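Local coordinates for alpha-catenin-like protein hmp-1 (Caenorhabditis elegans, PDB 5H5M) that helps couple cadherin and beta-catenin to actin filaments at adherens junctions, and is required for cell migration and cell shape changes during embryonic body enclosure and elongation, at residues Ser175-Val178 with Ile179-Ala183; Leu226-Thr229 with Ala230-Ile234; Asn212-Thr215 with Tyr216-Trp220. All coordinates share one frame; numbering follows the deposited sequence.

Contact 1 (Ser175-Val178 with Ile179-Ala183); sequences SVSV and IQHTA
Ser175 and Ile179 face each other one turn apart near the start of helix 173-202, a long helix in a helical bundle of the vinculin/alpha-catenin M domain, and every carbonyl from Ser175 to Val178 receives an N-H from four residues on. Ser175 O takes the amide of Ile179 at 2.9 Å and also has Ile179 CG1 beside it, 3.2 Å away, because that branch folds back next to its own backbone N. The hydroxyl of Ser175 turns to Asp172 instead, while Ile179 packs against Leu227 of helix 207-233.

Val176 comes next. Its carbonyl accepts Gln180 N, and its CG1 methyl lies alongside the extended glutamine chain, 3.7 Å from OE1. The two side chains point the same way, so the aliphatic branch flanks the terminal amide.

At Ser177 the carbonyl faces two nitrogens of His181, the backbone N and ring ND1. The imidazole presents its edge to this oxygen, with CG beside the backbone N (chi1 -70°). The ND1 to Ser177 O separation is modelled at 2.4 Å, too short to trust as it stands. Ser177 OG also lies 3.2 Å from His181 CE1.

Val178 completes the segment, with CG1 3.8 Å from Thr182 OG1. Its carbonyl oxygen is gripped twice by one residue: Thr182 N and, at 2.6 Å, Thr182 OG1 reach Val178 O from opposite faces of the carbonyl plane, the hydroxyl lying 39° out of it.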
loop_
_atom_site.group_PDB
_atom_site.type_symbol
_atom_site.label_atom_id
_atom_site.label_comp_id
_atom_site.label_asym_id
_atom_site.label_seq_id
_atom_site.Cartn_x
_atom_site.Cartn_y
_atom_site.Cartn_z
ATOM N N SER A 175 -11.457 5.909 -13.178
ATOM C CA SER A 175 -11.228 5.097 -11.987
ATOM C C SER A 175 -11.144 5.988 -10.753
ATOM O O SER A 175 -11.721 5.672 -9.713
ATOM C CB SER A 175 -9.958 4.253 -12.120
ATOM O OG SER A 175 -10.113 3.220 -13.082
ATOM N N VAL A 176 -10.434 7.105 -10.882
ATOM C CA VAL A 176 -10.316 8.078 -9.800
ATOM C C VAL A 176 -11.695 8.569 -9.367
ATOM O O VAL A 176 -11.968 8.718 -8.176
ATOM C CB VAL A 176 -9.430 9.281 -10.216
ATOM C CG1 VAL A 176 -9.721 10.508 -9.350
ATOM C CG2 VAL A 176 -7.954 8.905 -10.150
ATOM N N SER A 177 -12.571 8.795 -10.338
ATOM C CA SER A 177 -13.922 9.248 -10.041
ATOM C C SER A 177 -14.665 8.239 -9.166
ATOM O O SER A 177 -15.289 8.613 -8.173
ATOM C CB SER A 177 -14.700 9.498 -11.329
ATOM O OG SER A 177 -16.036 9.860 -11.040
ATOM N N VAL A 178 -14.587 6.963 -9.537
ATOM C CA VAL A 178 -15.224 5.899 -8.766
ATOM C C VAL A 178 -14.616 5.789 -7.369
ATOM O O VAL A 178 -15.336 5.670 -6.376
ATOM C CB VAL A 178 -15.111 4.536 -9.484
ATOM C CG1 VAL A 178 -15.486 3.393 -8.542
ATOM C CG2 VAL A 178 -15.984 4.518 -10.731
ATOM N N ILE A 179 -13.291 5.847 -7.298
ATOM C CA ILE A 179 -12.575 5.770 -6.029
ATOM C C ILE A 179 -12.972 6.893 -5.072
ATOM O O ILE A 179 -13.204 6.655 -3.884
ATOM C CB ILE A 179 -11.048 5.810 -6.255
ATOM C CG1 ILE A 179 -10.590 4.532 -6.965
ATOM C CG2 ILE A 179 -10.306 5.984 -4.932
ATOM C CD1 ILE A 179 -9.173 4.582 -7.474
ATOM N N GLN A 180 -13.061 8.113 -5.590
ATOM C CA GLN A 180 -13.391 9.259 -4.753
ATOM C C GLN A 180 -14.837 9.208 -4.260
ATOM O O GLN A 180 -15.107 9.511 -3.097
ATOM C CB GLN A 180 -13.125 10.564 -5.501
ATOM C CG GLN A 180 -11.641 10.869 -5.632
ATOM C CD GLN A 180 -11.355 12.099 -6.460
ATOM O OE1 GLN A 180 -12.119 12.452 -7.358
ATOM N NE2 GLN A 180 -10.241 12.759 -6.166
ATOM N N HIS A 181 -15.763 8.824 -5.139
ATOM C CA HIS A 181 -17.164 8.684 -4.747
ATOM C C HIS A 181 -17.340 7.580 -3.706
ATOM O O HIS A 181 -18.055 7.752 -2.713
ATOM C CB HIS A 181 -18.051 8.398 -5.959
ATOM C CG HIS A 181 -18.210 9.566 -6.886
ATOM N ND1 HIS A 181 -17.291 9.869 -7.868
ATOM C CD2 HIS A 181 -19.177 10.507 -6.970
ATOM C CE1 HIS A 181 -17.691 10.944 -8.523
ATOM N NE2 HIS A 181 -18.831 11.354 -7.999
ATOM N N THR A 182 -16.671 6.454 -3.934
ATOM C CA THR A 182 -16.739 5.318 -3.027
ATOM C C THR A 182 -16.145 5.668 -1.668
ATOM O O THR A 182 -16.685 5.286 -0.631
ATOM C CB THR A 182 -16.012 4.094 -3.613
ATOM O OG1 THR A 182 -16.515 3.824 -4.928
ATOM C CG2 THR A 182 -16.213 2.870 -2.728
ATOM N N ALA A 183 -15.045 6.416 -1.674
ATOM C CA ALA A 183 -14.405 6.840 -0.432
ATOM C C ALA A 183 -15.328 7.743 0.387
ATOM O O ALA A 183 -15.434 7.588 1.606
ATOM C CB ALA A 183 -13.092 7.548 -0.720
#

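Contact 2 (Leu226-Thr229 with Ala230-Ile234); sequences LLTT and ALDNI
Thr229, Ala230 and Leu231 sit where two turns meet near the end of helix 207-233, and each touches the other segment in a different way. Thr229 sets its CG2 methyl anti to the backbone N, where it lies beside the Asn233 side chain one turn on, the two pointing the same way. That leaves OG1 beside the backbone N, from where it bonds back to the carbonyl of Arg225. Thr229 O accepts Asn233 N at 3.2 Å, but the N-H approaches at only 135°, a bent bond compared with those before it, as the helix gives way to the turn at Ile234.

Ala230 offers just a methyl. Its N bonds to Leu226 O at 3.0 Å, and CB rests 3.5 Å from that same oxygen.

Leu231 lies alongside Leu227, one turn earlier, both pointing into the bundle. Leu227 CD1 meets Leu231 CG at 4.1 Å, and Leu231 CG also sits 3.4 Å from Leu227 O, since it folds back beside its own backbone N (chi1 -79°). Phe123 packs against both leucines, and Ala163 and Ser166 of helix 142-166 meet Leu227 and Leu231 respectively.

On the neighbouring side Asp232 runs parallel to Thr228. Its OD2 is 3.3 Å from Thr228 O, two acceptors with no proton to share. The carboxylate instead forms a salt bridge with Arg289 of helix 276-300, whose positive charge probably offsets that acceptor crowding. One helix end thus turns an apolar ridge to its bundle neighbours and a charge to helix 276-300.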
loop_
_atom_site.group_PDB
_atom_site.type_symbol
_atom_site.label_atom_id
_atom_site.label_comp_id
_atom_site.label_asym_id
_atom_site.label_seq_id
_atom_site.Cartn_x
_atom_site.Cartn_y
_atom_site.Cartn_z
ATOM N N LEU A 226 -15.605 -2.879 -3.660
ATOM C CA LEU A 226 -15.561 -1.974 -4.799
ATOM C C LEU A 226 -14.299 -1.111 -4.762
ATOM O O LEU A 226 -13.594 -0.980 -5.758
ATOM C CB LEU A 226 -16.811 -1.089 -4.812
ATOM C CG LEU A 226 -16.838 0.062 -5.817
ATOM C CD1 LEU A 226 -16.642 -0.497 -7.197
ATOM C CD2 LEU A 226 -18.150 0.825 -5.747
ATOM N N LEU A 227 -14.023 -0.529 -3.601
ATOM C CA LEU A 227 -12.892 0.374 -3.439
ATOM C C LEU A 227 -11.566 -0.358 -3.614
ATOM O O LEU A 227 -10.639 0.154 -4.245
ATOM C CB LEU A 227 -12.943 1.049 -2.068
ATOM C CG LEU A 227 -11.701 1.854 -1.678
ATOM C CD1 LEU A 227 -11.498 3.009 -2.638
ATOM C CD2 LEU A 227 -11.793 2.350 -0.239
ATOM N N THR A 228 -11.485 -1.559 -3.052
ATOM C CA THR A 228 -10.271 -2.362 -3.133
ATOM C C THR A 228 -9.974 -2.722 -4.580
ATOM O O THR A 228 -8.829 -2.643 -5.029
ATOM C CB THR A 228 -10.384 -3.649 -2.298
ATOM O OG1 THR A 228 -10.792 -3.321 -0.965
ATOM C CG2 THR A 228 -9.046 -4.375 -2.256
ATOM N N THR A 229 -11.015 -3.104 -5.312
ATOM C CA THR A 229 -10.873 -3.445 -6.717
ATOM C C THR A 229 -10.407 -2.232 -7.520
ATOM O O THR A 229 -9.487 -2.328 -8.332
ATOM C CB THR A 229 -12.189 -3.963 -7.310
ATOM O OG1 THR A 229 -12.604 -5.130 -6.594
ATOM C CG2 THR A 229 -11.997 -4.329 -8.774
ATOM N N ALA A 230 -11.045 -1.090 -7.283
ATOM C CA ALA A 230 -10.709 0.127 -8.013
ATOM C C ALA A 230 -9.255 0.547 -7.773
ATOM O O ALA A 230 -8.562 0.950 -8.708
ATOM C CB ALA A 230 -11.658 1.246 -7.632
ATOM N N LEU A 231 -8.796 0.430 -6.528
ATOM C CA LEU A 231 -7.418 0.772 -6.168
ATOM C C LEU A 231 -6.379 -0.143 -6.812
ATOM O O LEU A 231 -5.311 0.315 -7.220
ATOM C CB LEU A 231 -7.239 0.750 -4.648
ATOM C CG LEU A 231 -7.759 1.979 -3.903
ATOM C CD1 LEU A 231 -7.594 1.793 -2.413
ATOM C CD2 LEU A 231 -7.038 3.235 -4.368
ATOM N N ASP A 232 -6.683 -1.436 -6.891
ATOM C CA ASP A 232 -5.788 -2.382 -7.555
ATOM C C ASP A 232 -5.649 -2.036 -9.038
ATOM O O ASP A 232 -4.628 -2.320 -9.657
ATOM C CB ASP A 232 -6.289 -3.824 -7.394
ATOM C CG ASP A 232 -6.209 -4.318 -5.955
ATOM O OD1 ASP A 232 -5.394 -3.772 -5.180
ATOM O OD2 ASP A 232 -6.956 -5.258 -5.602
ATOM N N ASN A 233 -6.683 -1.412 -9.595
ATOM C CA ASN A 233 -6.694 -1.049 -11.008
ATOM C C ASN A 233 -5.865 0.192 -11.340
ATOM O O ASN A 233 -5.526 0.414 -12.500
ATOM C CB ASN A 233 -8.132 -0.841 -11.485
ATOM C CG ASN A 233 -8.732 -2.100 -12.070
ATOM O OD1 ASN A 233 -9.671 -2.673 -11.519
ATOM N ND2 ASN A 233 -8.186 -2.542 -13.198
ATOM N N ILE A 234 -5.547 1.002 -10.333
ATOM C CA ILE A 234 -4.670 2.150 -10.547
ATOM C C ILE A 234 -3.314 1.895 -9.890
ATOM O O ILE A 234 -2.544 2.821 -9.635
ATOM C CB ILE A 234 -5.279 3.462 -10.001
ATOM C CG1 ILE A 234 -5.430 3.412 -8.480
ATOM C CG2 ILE A 234 -6.620 3.754 -10.663
ATOM C CD1 ILE A 234 -5.615 4.785 -7.853
#

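Contact 3 (Asn212-Thr215 with Tyr216-Trp220); sequences NMET and YKNAW
An i to i+3 salt bridge between Glu214 and Lys217 and an i to i+4 amide-ring contact between Asn212 and Tyr216 mark different sides of helix 207-233. In the first, Glu214 OE2 lies 3.2 Å from Lys217 NZ. The lysine leaves the helix fully extended, CG anti to its backbone N (chi1 168°), whereas the glutamate chain bends at chi2; the two then run side by side. The ammonium group meets OE2 from above the carboxylate plane, and Lys217 CD lies over the same face of the carboxylate, 3.8 Å from Glu214 CD. Replacing Glu214 with an alanine would probably leave the Lys217 ammonium without this counter-charge and its chain freer to swing.

One turn on from Glu214, Asn218 N bonds to Glu214 O at 3.0 Å. Asn218 ND2 is equally near that oxygen but badly angled for a bond.

On the other side, the Tyr216 ring turns an edge to Asn212 O. CD2 comes within 3.1 Å of this oxygen, which lies in the ring plane and also accepts Tyr216 N. The side-chain amide is turned 60° from the ring, with Asn212 OD1 3.5 Å from Tyr216 CE2. Tyr216 and Asn212 reach Gln192 and Ala196 of helix 173-202, respectively.

Met213 and Trp220 face inward, Met213 onto helix 128-137 and Trp220 edge-to-face with Phe152. A salt bridge towards the surface, polar groups at the flank beside helix 173-202 and large apolar side chains inward are the pattern of an amphipathic helix in the helical bundles of the vinculin/alpha-catenin family.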
loop_
_atom_site.group_PDB
_atom_site.type_symbol
_atom_site.label_atom_id
_atom_site.label_comp_id
_atom_site.label_asym_id
_atom_site.label_seq_id
_atom_site.Cartn_x
_atom_site.Cartn_y
_atom_site.Cartn_z
ATOM N N ASN A 212 -30.722 -5.182 11.186
ATOM C CA ASN A 212 -30.213 -3.849 10.890
ATOM C C ASN A 212 -28.691 -3.829 10.849
ATOM O O ASN A 212 -28.098 -3.139 10.025
ATOM C CB ASN A 212 -30.723 -2.828 11.908
ATOM C CG ASN A 212 -30.135 -1.443 11.687
ATOM O OD1 ASN A 212 -30.601 -0.685 10.835
ATOM N ND2 ASN A 212 -29.109 -1.106 12.459
ATOM N N MET A 213 -28.061 -4.590 11.739
ATOM C CA MET A 213 -26.608 -4.705 11.721
ATOM C C MET A 213 -26.147 -5.353 10.426
ATOM O O MET A 213 -25.195 -4.896 9.796
ATOM C CB MET A 213 -26.093 -5.519 12.912
ATOM C CG MET A 213 -24.571 -5.528 13.000
ATOM S SD MET A 213 -23.928 -3.888 13.403
ATOM C CE MET A 213 -22.432 -3.822 12.430
ATOM N N GLU A 214 -26.838 -6.418 10.032
ATOM C CA GLU A 214 -26.456 -7.185 8.855
ATOM C C GLU A 214 -26.647 -6.378 7.576
ATOM O O GLU A 214 -25.872 -6.513 6.629
ATOM C CB GLU A 214 -27.254 -8.491 8.789
ATOM C CG GLU A 214 -26.460 -9.684 8.258
ATOM C CD GLU A 214 -25.406 -10.188 9.238
ATOM O OE1 GLU A 214 -25.263 -9.607 10.338
ATOM O OE2 GLU A 214 -24.717 -11.173 8.905
ATOM N N THR A 215 -27.677 -5.539 7.554
ATOM C CA THR A 215 -27.905 -4.650 6.421
ATOM C C THR A 215 -26.727 -3.688 6.259
ATOM O O THR A 215 -26.221 -3.486 5.152
ATOM C CB THR A 215 -29.217 -3.856 6.584
ATOM O OG1 THR A 215 -30.331 -4.748 6.456
ATOM C CG2 THR A 215 -29.328 -2.768 5.522
ATOM N N TYR A 216 -26.288 -3.108 7.372
ATOM C CA TYR A 216 -25.144 -2.202 7.369
ATOM C C TYR A 216 -23.845 -2.930 7.069
ATOM O O TYR A 216 -22.980 -2.406 6.364
ATOM C CB TYR A 216 -25.035 -1.469 8.710
ATOM C CG TYR A 216 -25.878 -0.222 8.754
ATOM C CD1 TYR A 216 -25.369 0.995 8.324
ATOM C CD2 TYR A 216 -27.194 -0.264 9.197
ATOM C CE1 TYR A 216 -26.141 2.140 8.349
ATOM C CE2 TYR A 216 -27.975 0.873 9.224
ATOM C CZ TYR A 216 -27.442 2.073 8.799
ATOM O OH TYR A 216 -28.213 3.209 8.823
ATOM N N LYS A 217 -23.711 -4.133 7.614
ATOM C CA LYS A 217 -22.530 -4.959 7.388
ATOM C C LYS A 217 -22.316 -5.226 5.905
ATOM O O LYS A 217 -21.220 -5.032 5.384
ATOM C CB LYS A 217 -22.655 -6.282 8.142
ATOM C CG LYS A 217 -21.620 -7.323 7.756
ATOM C CD LYS A 217 -22.079 -8.709 8.184
ATOM C CE LYS A 217 -21.120 -9.788 7.718
ATOM N NZ LYS A 217 -21.576 -11.142 8.141
ATOM N N ASN A 218 -23.374 -5.660 5.231
ATOM C CA ASN A 218 -23.285 -6.020 3.823
ATOM C C ASN A 218 -23.058 -4.812 2.918
ATOM O O ASN A 218 -22.305 -4.894 1.949
ATOM C CB ASN A 218 -24.546 -6.774 3.397
ATOM C CG ASN A 218 -24.661 -8.130 4.068
ATOM O OD1 ASN A 218 -23.659 -8.810 4.293
ATOM N ND2 ASN A 218 -25.883 -8.525 4.403
ATOM N N ALA A 219 -23.703 -3.694 3.239
ATOM C CA ALA A 219 -23.503 -2.467 2.478
ATOM C C ALA A 219 -22.054 -2.009 2.597
ATOM O O ALA A 219 -21.458 -1.544 1.624
ATOM C CB ALA A 219 -24.450 -1.377 2.953
ATOM N N TRP A 220 -21.491 -2.158 3.791
ATOM C CA TRP A 220 -20.111 -1.770 4.042
ATOM C C TRP A 220 -19.135 -2.627 3.240
ATOM O O TRP A 220 -18.286 -2.102 2.515
ATOM C CB TRP A 220 -19.785 -1.865 5.534
ATOM C CG TRP A 220 -18.352 -1.560 5.833
ATOM C CD1 TRP A 220 -17.336 -2.459 5.995
ATOM C CD2 TRP A 220 -17.766 -0.263 5.982
ATOM N NE1 TRP A 220 -16.158 -1.802 6.247
ATOM C CE2 TRP A 220 -16.394 -0.451 6.245
ATOM C CE3 TRP A 220 -18.271 1.041 5.927
ATOM C CZ2 TRP A 220 -15.520 0.614 6.449
ATOM C CZ3 TRP A 220 -17.400 2.100 6.133
ATOM C CH2 TRP A 220 -16.041 1.881 6.389
#

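Helices 173-202 and 207-233 follow each other in the chain, and contacts 1 and 2 meet where these helices pack, near the start of one and the end of the other. Their centres lie 9 Å apart. Ile179 CG1 touches Ala230 CB at 3.5 Å, Ile179 CD1 reaches Ile234 CD1 at 3.6 Å, and Ser175 CB meets Ile234 CG2. Contact 3 occupies an earlier part of helix 207-233, its centre about 21 Å from both their centres and its nearest atoms about 7 Å from either. Contacts 2 and 3 thus occupy two regions of a single helix: one partly buried, centred 12 Å from the centre of the chain, the other a surface contact at 26 Å.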